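Local atomic coordinates of SusD homolog (Bacteroides ovatus, PDB entry 4F53), a protein that probably binds mucin O-glycans as a SusD-family outer-membrane lipoprotein of Bacteroides ovatus, built on a TPR-like helical body. Residues Tyr97-Phe101 / Val139-Ala144; Ile145-Tyr149 / Glu487-Val492; Val291-Tyr296 / Ser316-Gly320. One frame throughout, in Å; residues are numbered along the deposited sequence.

Contact 1: Tyr97-Phe101 / Val139-Ala144; sequences YPDYF and VGAANA
The backbone hydrogen bond from Phe101 N to Tyr97 O, 2.9 Å long, sets the two aromatic side chains one helical turn apart, and both meet the loop Val139-Ala144. No hydrogen bond crosses this contact. Ala141 CA lies over one face of the Phe101 ring in a CH-pi contact, 3.9 Å from the centroid and 24° off the normal, while Tyr100 CD2 covers the rim of the opposite face. Phe101 CE2 also comes within 3.4 Å of Gly140 O. Helix 82-106, which carries both aromatics, belongs to the TPR-like helical body of this SusD homolog; the loop facing it connects helix 110-131 to helix 152-173. Val139 sets its CG2 methyl against both rings, 3.6 Å from Tyr97 CE1 and 3.7 Å from Phe101 CZ. With CG1 anti to the carbonyl carbon (chi1 -64°), CG2 stands between the backbone N and that carbon, a rotation that carries it to the edge of Phe101. Val139 CB lies over a face of Tyr97. Nearer the Tyr97 backbone, Ala144 CB touches CD2 of that ring at 3.7 Å. The Tyr97 hydroxyl is hydrogen-bonded to Arg120 of helix 110-131.

Contact 2: Ile145-Tyr149 / Glu487-Val492; sequences IKSPY and ENRESV
The side-chain amide of Asn488 meets the backbone of the loop Ile145-Tyr149 directly: ND2 donates to Ser147 O at 3.3 Å, a fairly straight bond with an N-H...O angle of 159°. The acceptor lies in the amide plane of Asn488, but the donor stands well above the carbonyl plane of Ser147. ND2 also donates to a water, at 3.0 Å, and that water takes a second bond from Tyr149 OH and gives one to Ile145 O. At the same place ND2 reaches the edge of the Tyr149 ring. Val492 lies alongside this tyrosine, its CG2 methyl 3.6 Å from Tyr149 OH. One residue earlier, Ser491 OG rests against Pro148 CA at 3.6 Å, and a second water bridges Tyr149 N to Ser491 O. Lys146 stretches its extended chain past Asn488 until CE is 3.4 Å from Glu487 O.

Behind these groups, Asn488 occupies the joint between helix 482-487 and helix 489-502. It is the N-cap residue of the latter, yet its side chain makes no capping bond; with CG anti to the backbone N (chi1 -162°), the amide is directed to the loop instead. An alanine here is likely to leave Ser147 O and the bridging water without their amide donor, and Tyr149 less firmly fixed. An inverse gamma turn centred on Lys146 bends the loop, part of the connection between helix 110-131 and helix 152-173; Ser147 OG bonds back to Ala144 O, and Tyr480 meets Tyr149 edge-to-face. Lys146 NZ and Glu487 OE1 stay 5.6 Å apart, too far for a salt bridge, so any attraction between them is probably a longer-range one; the direct and water-mediated hydrogen bonds involve uncharged groups.

Contact 3: Val291-Tyr296 / Ser316-Gly320; sequences VSGNAY and SWSQG
Trp317 spreads its indole along Val291-Tyr296 and meets Val291, Ser292, Ala295 and Tyr296 in turn from root to tip. At its root, CB lies 3.8 Å from Val291 CG1, and the same methyl also packs on Trp317 CA. CG is anti to the carbonyl carbon (chi1 -60°), which swings the ring system off the 316-320 backbone and across the turn. Along the pyrrole side, NE1 passes 3.8 Å from Ser292 CA. The six-membered ring then receives Ser292 CB almost exactly over its centre, a CH-pi contact of 3.4 Å to the centroid and only 7° off the normal. At the far end CH2 touches Ala295 CB at 3.7 Å, while CZ3 comes within 3.8 Å of Tyr296 CA and lies near the plane of the tyrosine ring, at its edge.

The chain that lies across this one side of the indole is shaped by a Schellman motif ending at Gly293, whose positive phi favours glycine, and by a type I' beta turn from Ser292 to Ala295. Ser292 OG accepts a hydrogen bond from Tyr296 N at 3.0 Å and is bonded chiefly to Phe288 O, with Gly289 O as a further partner, so its hydroxyl faces the backbone while its CB faces the tryptophan. Val291 has a second branch in play: CG2 sits 3.7 Å from Gly320 N, against the 3-10 turn.

This surface contact ties the end of helix 288-291 to the long loop that leads on to strand 332-335. Gly320 joins Thr287 through backbone hydrogen bonds, Gln319 O bonds to Arg262 on strand 261-263, and Gln319 NE2 bonds to Ser65 O just beyond strand 62-64.

Contacts 1 and 2 are neighbours, their centres 14 Å apart, and they share one loop: residues 139-144 pack on helix 82-106, and the next five residues turn to the joint before helix 489-502. They touch at Ser147, whose OG is 3.6 Å from Val139 CA. The loop thereby links an early helix with the last one in the chain. Contact 3 stands apart, its centre 49 Å from either of the others, although in sequence it falls between the two halves of contact 2. An acetate ion, probably from crystallisation, lies about 4 Å from the Phe101 side chain of contact 1; it does not establish a glycan site there.

Contact 1: Tyr97-Phe101 / Val139-Ala144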
loop_
_atom_site.group_PDB
_atom_site.type_symbol
_atom_site.label_atom_id
_atom_site.label_comp_id
_atom_site.label_asym_id
_atom_site.label_seq_id
_atom_site.Cartn_x
_atom_site.Cartn_y
_atom_site.Cartn_z
ATOM N N TYR A 97 -16.099 9.475 8.191
ATOM C CA TYR A 97 -16.527 10.756 8.745
ATOM C C TYR A 97 -17.748 10.756 9.677
ATOM O O TYR A 97 -17.628 11.437 10.704
ATOM C CB TYR A 97 -16.658 11.826 7.668
ATOM C CG TYR A 97 -15.299 12.421 7.351
ATOM C CD1 TYR A 97 -14.623 13.205 8.282
ATOM C CD2 TYR A 97 -14.640 12.114 6.162
ATOM C CE1 TYR A 97 -13.358 13.723 8.012
ATOM C CE2 TYR A 97 -13.395 12.663 5.863
ATOM C CZ TYR A 97 -12.748 13.458 6.796
ATOM O OH TYR A 97 -11.487 13.967 6.529
ATOM N N PRO A 98 -18.870 10.024 9.466
ATOM C CA PRO A 98 -19.956 10.087 10.462
ATOM C C PRO A 98 -19.469 9.679 11.869
ATOM O O PRO A 98 -19.764 10.403 12.821
ATOM C CB PRO A 98 -21.016 9.135 9.894
ATOM C CG PRO A 98 -20.761 9.128 8.432
ATOM C CD PRO A 98 -19.259 9.172 8.323
ATOM N N ASP A 99 -18.637 8.606 11.991
ATOM C CA ASP A 99 -18.103 8.163 13.287
ATOM C C ASP A 99 -17.086 9.152 13.854
ATOM O O ASP A 99 -17.068 9.387 15.068
ATOM C CB ASP A 99 -17.482 6.770 13.184
ATOM C CG ASP A 99 -18.488 5.626 13.145
ATOM O OD1 ASP A 99 -19.710 5.899 13.188
ATOM O OD2 ASP A 99 -18.055 4.456 13.094
ATOM N N TYR A 100 -16.241 9.730 12.980
ATOM C CA TYR A 100 -15.229 10.710 13.360
ATOM C C TYR A 100 -15.900 11.947 13.994
ATOM O O TYR A 100 -15.516 12.363 15.094
ATOM C CB TYR A 100 -14.370 11.085 12.142
ATOM C CG TYR A 100 -13.463 12.274 12.340
ATOM C CD1 TYR A 100 -12.227 12.137 12.965
ATOM C CD2 TYR A 100 -13.835 13.539 11.893
ATOM C CE1 TYR A 100 -11.382 13.230 13.139
ATOM C CE2 TYR A 100 -13.003 14.642 12.069
ATOM C CZ TYR A 100 -11.780 14.486 12.697
ATOM O OH TYR A 100 -10.969 15.583 12.854
ATOM N N PHE A 101 -16.915 12.503 13.328
ATOM C CA PHE A 101 -17.628 13.676 13.851
ATOM C C PHE A 101 -18.379 13.331 15.140
ATOM O O PHE A 101 -18.411 14.145 16.062
ATOM C CB PHE A 101 -18.593 14.246 12.794
ATOM C CG PHE A 101 -17.897 14.851 11.594
ATOM C CD1 PHE A 101 -16.939 15.849 11.752
ATOM C CD2 PHE A 101 -18.260 14.482 10.301
ATOM C CE1 PHE A 101 -16.307 16.417 10.644
ATOM C CE2 PHE A 101 -17.626 15.056 9.192
ATOM C CZ PHE A 101 -16.649 16.010 9.371
ATOM N N VAL A 139 -14.240 19.673 5.180
ATOM C CA VAL A 139 -15.299 18.657 5.211
ATOM C C VAL A 139 -16.410 19.070 6.204
ATOM O O VAL A 139 -16.131 19.453 7.352
ATOM C CB VAL A 139 -14.817 17.201 5.469
ATOM C CG1 VAL A 139 -13.925 16.700 4.342
ATOM C CG2 VAL A 139 -14.124 17.065 6.819
ATOM N N GLY A 140 -17.647 19.036 5.706
ATOM C CA GLY A 140 -18.839 19.343 6.481
ATOM C C GLY A 140 -19.312 18.122 7.240
ATOM O O GLY A 140 -19.078 16.989 6.806
ATOM N N ALA A 141 -19.991 18.336 8.380
ATOM C CA ALA A 141 -20.512 17.236 9.193
ATOM C C ALA A 141 -21.728 16.578 8.526
ATOM O O ALA A 141 -21.997 15.405 8.791
ATOM C CB ALA A 141 -20.872 17.731 10.582
ATOM N N ALA A 142 -22.420 17.314 7.625
ATOM C CA ALA A 142 -23.612 16.851 6.909
ATOM C C ALA A 142 -23.273 15.809 5.822
ATOM O O ALA A 142 -23.787 14.691 5.883
ATOM C CB ALA A 142 -24.347 18.037 6.294
ATOM N N ASN A 143 -22.435 16.181 4.830
ATOM C CA ASN A 143 -22.006 15.313 3.722
ATOM C C ASN A 143 -20.552 15.658 3.411
ATOM O O ASN A 143 -20.277 16.512 2.555
ATOM C CB ASN A 143 -22.932 15.494 2.500
ATOM C CG ASN A 143 -22.652 14.612 1.300
ATOM O OD1 ASN A 143 -21.707 13.825 1.263
ATOM N ND2 ASN A 143 -23.482 14.730 0.274
ATOM N N ALA A 144 -19.629 15.023 4.164
ATOM C CA ALA A 144 -18.177 15.224 4.140
ATOM C C ALA A 144 -17.571 15.415 2.740
ATOM O O ALA A 144 -16.867 16.393 2.545
ATOM C CB ALA A 144 -17.487 14.068 4.838
#

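Contact 2: Ile145-Tyr149 / Glu487-Val492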
loop_
_atom_site.group_PDB
_atom_site.type_symbol
_atom_site.label_atom_id
_atom_site.label_comp_id
_atom_site.label_asym_id
_atom_site.label_seq_id
_atom_site.Cartn_x
_atom_site.Cartn_y
_atom_site.Cartn_z
ATOM N N ILE A 145 -17.855 14.514 1.781
ATOM C CA ILE A 145 -17.310 14.529 0.410
ATOM C C ILE A 145 -17.848 15.720 -0.451
ATOM O O ILE A 145 -17.189 16.118 -1.423
ATOM C CB ILE A 145 -17.561 13.157 -0.287
ATOM C CG1 ILE A 145 -16.474 12.846 -1.344
ATOM C CG2 ILE A 145 -18.998 13.001 -0.830
ATOM C CD1 ILE A 145 -16.330 11.409 -1.648
ATOM N N LYS A 146 -19.042 16.257 -0.091
ATOM C CA LYS A 146 -19.692 17.362 -0.788
ATOM C C LYS A 146 -19.170 18.666 -0.183
ATOM O O LYS A 146 -19.884 19.393 0.529
ATOM C CB LYS A 146 -21.231 17.240 -0.719
ATOM C CG LYS A 146 -21.974 18.105 -1.742
ATOM C CD LYS A 146 -23.457 18.115 -1.464
ATOM C CE LYS A 146 -24.281 18.662 -2.603
ATOM N NZ LYS A 146 -25.675 18.142 -2.556
ATOM N N SER A 147 -17.883 18.928 -0.452
ATOM C CA SER A 147 -17.141 20.062 0.084
ATOM C C SER A 147 -16.031 20.526 -0.887
ATOM O O SER A 147 -15.636 19.744 -1.766
ATOM C CB SER A 147 -16.495 19.644 1.412
ATOM O OG SER A 147 -17.411 19.031 2.307
ATOM N N PRO A 148 -15.461 21.757 -0.705
ATOM C CA PRO A 148 -14.290 22.155 -1.526
ATOM C C PRO A 148 -13.079 21.232 -1.275
ATOM O O PRO A 148 -12.906 20.702 -0.168
ATOM C CB PRO A 148 -14.001 23.590 -1.066
ATOM C CG PRO A 148 -15.290 24.047 -0.402
ATOM C CD PRO A 148 -15.835 22.828 0.248
ATOM N N TYR A 149 -12.259 21.022 -2.318
ATOM C CA TYR A 149 -11.077 20.155 -2.284
ATOM C C TYR A 149 -9.808 20.947 -1.968
ATOM O O TYR A 149 -9.589 22.027 -2.525
ATOM C CB TYR A 149 -10.877 19.436 -3.632
ATOM C CG TYR A 149 -11.867 18.343 -3.988
ATOM C CD1 TYR A 149 -13.239 18.524 -3.799
ATOM C CD2 TYR A 149 -11.446 17.179 -4.633
ATOM C CE1 TYR A 149 -14.154 17.538 -4.154
ATOM C CE2 TYR A 149 -12.357 16.206 -5.036
ATOM C CZ TYR A 149 -13.711 16.387 -4.788
ATOM O OH TYR A 149 -14.618 15.432 -5.171
ATOM N N GLU A 487 -23.057 16.064 -8.527
ATOM C CA GLU A 487 -23.491 16.522 -7.205
ATOM C C GLU A 487 -22.634 17.662 -6.628
ATOM O O GLU A 487 -23.105 18.358 -5.727
ATOM C CB GLU A 487 -23.480 15.351 -6.206
ATOM C CG GLU A 487 -24.465 14.250 -6.551
ATOM C CD GLU A 487 -24.934 13.352 -5.420
ATOM O OE1 GLU A 487 -24.171 13.138 -4.448
ATOM O OE2 GLU A 487 -26.061 12.819 -5.540
ATOM N N ASN A 488 -21.389 17.858 -7.116
ATOM C CA ASN A 488 -20.473 18.875 -6.551
ATOM C C ASN A 488 -19.555 19.521 -7.631
ATOM O O ASN A 488 -18.375 19.748 -7.383
ATOM C CB ASN A 488 -19.611 18.175 -5.463
ATOM C CG ASN A 488 -18.925 19.082 -4.471
ATOM O OD1 ASN A 488 -19.391 20.186 -4.142
ATOM N ND2 ASN A 488 -17.813 18.601 -3.937
ATOM N N ARG A 489 -20.118 19.835 -8.804
ATOM C CA ARG A 489 -19.446 20.345 -10.007
ATOM C C ARG A 489 -18.425 21.464 -9.766
ATOM O O ARG A 489 -17.304 21.335 -10.251
ATOM C CB ARG A 489 -20.477 20.812 -11.063
ATOM C CG ARG A 489 -19.876 21.005 -12.459
ATOM C CD ARG A 489 -20.875 20.960 -13.607
ATOM N NE ARG A 489 -21.332 19.595 -13.896
ATOM C CZ ARG A 489 -20.654 18.704 -14.616
ATOM N NH1 ARG A 489 -19.463 19.012 -15.117
ATOM N NH2 ARG A 489 -21.152 17.492 -14.820
ATOM N N GLU A 490 -18.804 22.561 -9.081
ATOM C CA GLU A 490 -17.900 23.693 -8.881
ATOM C C GLU A 490 -16.619 23.278 -8.193
ATOM O O GLU A 490 -15.530 23.552 -8.705
ATOM C CB GLU A 490 -18.578 24.835 -8.111
ATOM C CG GLU A 490 -19.023 25.966 -9.017
ATOM C CD GLU A 490 -19.228 27.302 -8.327
ATOM O OE1 GLU A 490 -18.362 27.693 -7.509
ATOM O OE2 GLU A 490 -20.238 27.978 -8.637
ATOM N N SER A 491 -16.752 22.575 -7.069
ATOM C CA SER A 491 -15.646 22.076 -6.261
ATOM C C SER A 491 -14.805 21.039 -7.002
ATOM O O SER A 491 -13.577 21.082 -6.884
ATOM C CB SER A 491 -16.177 21.477 -4.968
ATOM O OG SER A 491 -16.744 22.491 -4.155
ATOM N N VAL A 492 -15.449 20.131 -7.778
ATOM C CA VAL A 492 -14.726 19.063 -8.501
ATOM C C VAL A 492 -13.936 19.680 -9.675
ATOM O O VAL A 492 -12.785 19.303 -9.901
ATOM C CB VAL A 492 -15.635 17.866 -8.941
ATOM C CG1 VAL A 492 -14.823 16.781 -9.658
ATOM C CG2 VAL A 492 -16.315 17.249 -7.726
HETATM O O HOH W 1 -16.996 15.757 -4.373
HETATM O O HOH W 2 -12.297 22.280 -4.910
#

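Contact 3: Val291-Tyr296 / Ser316-Gly320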
loop_
_atom_site.group_PDB
_atom_site.type_symbol
_atom_site.label_atom_id
_atom_site.label_comp_id
_atom_site.label_asym_id
_atom_site.label_seq_id
_atom_site.Cartn_x
_atom_site.Cartn_y
_atom_site.Cartn_z
ATOM N N VAL A 291 -6.206 -28.482 -10.344
ATOM C CA VAL A 291 -7.057 -27.689 -11.228
ATOM C C VAL A 291 -7.262 -28.390 -12.617
ATOM O O VAL A 291 -8.378 -28.392 -13.148
ATOM C CB VAL A 291 -6.413 -26.272 -11.344
ATOM C CG1 VAL A 291 -6.917 -25.504 -12.548
ATOM C CG2 VAL A 291 -6.637 -25.466 -10.064
ATOM N N SER A 292 -6.201 -29.000 -13.165
ATOM C CA SER A 292 -6.224 -29.641 -14.474
ATOM C C SER A 292 -6.808 -31.058 -14.469
ATOM O O SER A 292 -6.939 -31.655 -15.545
ATOM C CB SER A 292 -4.810 -29.710 -15.041
ATOM O OG SER A 292 -4.001 -30.625 -14.323
ATOM N N GLY A 293 -7.091 -31.602 -13.282
ATOM C CA GLY A 293 -7.542 -32.977 -13.128
ATOM C C GLY A 293 -6.446 -33.933 -13.571
ATOM O O GLY A 293 -6.721 -34.977 -14.177
ATOM N N ASN A 294 -5.181 -33.538 -13.308
ATOM C CA ASN A 294 -3.929 -34.232 -13.622
ATOM C C ASN A 294 -3.596 -34.246 -15.118
ATOM O O ASN A 294 -2.706 -34.996 -15.528
ATOM C CB ASN A 294 -3.884 -35.642 -13.040
ATOM C CG ASN A 294 -3.389 -35.627 -11.623
ATOM O OD1 ASN A 294 -4.174 -35.582 -10.668
ATOM N ND2 ASN A 294 -2.071 -35.565 -11.467
ATOM N N ALA A 295 -4.220 -33.357 -15.917
ATOM C CA ALA A 295 -3.893 -33.236 -17.344
ATOM C C ALA A 295 -2.606 -32.398 -17.532
ATOM O O ALA A 295 -1.960 -32.500 -18.575
ATOM C CB ALA A 295 -5.056 -32.624 -18.108
ATOM N N TYR A 296 -2.224 -31.591 -16.508
ATOM C CA TYR A 296 -1.024 -30.743 -16.499
ATOM C C TYR A 296 0.256 -31.601 -16.566
ATOM O O TYR A 296 0.433 -32.514 -15.749
ATOM C CB TYR A 296 -1.028 -29.860 -15.245
ATOM C CG TYR A 296 0.188 -28.974 -15.089
ATOM C CD1 TYR A 296 0.406 -27.895 -15.945
ATOM C CD2 TYR A 296 1.087 -29.173 -14.044
ATOM C CE1 TYR A 296 1.527 -27.079 -15.806
ATOM C CE2 TYR A 296 2.170 -28.317 -13.850
ATOM C CZ TYR A 296 2.401 -27.285 -14.750
ATOM O OH TYR A 296 3.495 -26.470 -14.586
ATOM N N SER A 316 -7.906 -21.556 -18.699
ATOM C CA SER A 316 -8.820 -22.192 -17.720
ATOM C C SER A 316 -8.129 -22.760 -16.459
ATOM O O SER A 316 -8.829 -23.016 -15.477
ATOM C CB SER A 316 -9.656 -23.293 -18.370
ATOM O OG SER A 316 -8.841 -24.376 -18.783
ATOM N N TRP A 317 -6.797 -22.958 -16.477
ATOM C CA TRP A 317 -6.081 -23.505 -15.316
ATOM C C TRP A 317 -5.376 -22.435 -14.485
ATOM O O TRP A 317 -4.637 -22.784 -13.564
ATOM C CB TRP A 317 -5.066 -24.588 -15.742
ATOM C CG TRP A 317 -5.668 -25.777 -16.441
ATOM C CD1 TRP A 317 -6.990 -26.105 -16.525
ATOM C CD2 TRP A 317 -4.956 -26.795 -17.151
ATOM N NE1 TRP A 317 -7.151 -27.225 -17.291
ATOM C CE2 TRP A 317 -5.916 -27.686 -17.675
ATOM C CE3 TRP A 317 -3.594 -27.053 -17.381
ATOM C CZ2 TRP A 317 -5.559 -28.819 -18.426
ATOM C CZ3 TRP A 317 -3.241 -28.160 -18.142
ATOM C CH2 TRP A 317 -4.215 -29.028 -18.658
ATOM N N SER A 318 -5.662 -21.139 -14.755
ATOM C CA SER A 318 -5.071 -19.964 -14.087
ATOM C C SER A 318 -5.133 -19.973 -12.558
ATOM O O SER A 318 -4.232 -19.415 -11.923
ATOM C CB SER A 318 -5.722 -18.675 -14.582
ATOM O OG SER A 318 -5.399 -18.493 -15.945
ATOM N N GLN A 319 -6.167 -20.586 -11.956
ATOM C CA GLN A 319 -6.273 -20.585 -10.483
ATOM C C GLN A 319 -5.313 -21.622 -9.853
ATOM O O GLN A 319 -5.130 -21.610 -8.646
ATOM C CB GLN A 319 -7.717 -20.746 -10.016
ATOM C CG GLN A 319 -8.614 -19.595 -10.507
ATOM C CD GLN A 319 -10.075 -19.750 -10.155
ATOM O OE1 GLN A 319 -10.540 -20.810 -9.735
ATOM N NE2 GLN A 319 -10.829 -18.676 -10.283
ATOM N N GLY A 320 -4.613 -22.394 -10.688
ATOM C CA GLY A 320 -3.554 -23.296 -10.265
ATOM C C GLY A 320 -2.284 -22.532 -9.890
ATOM O O GLY A 320 -1.372 -23.109 -9.306
#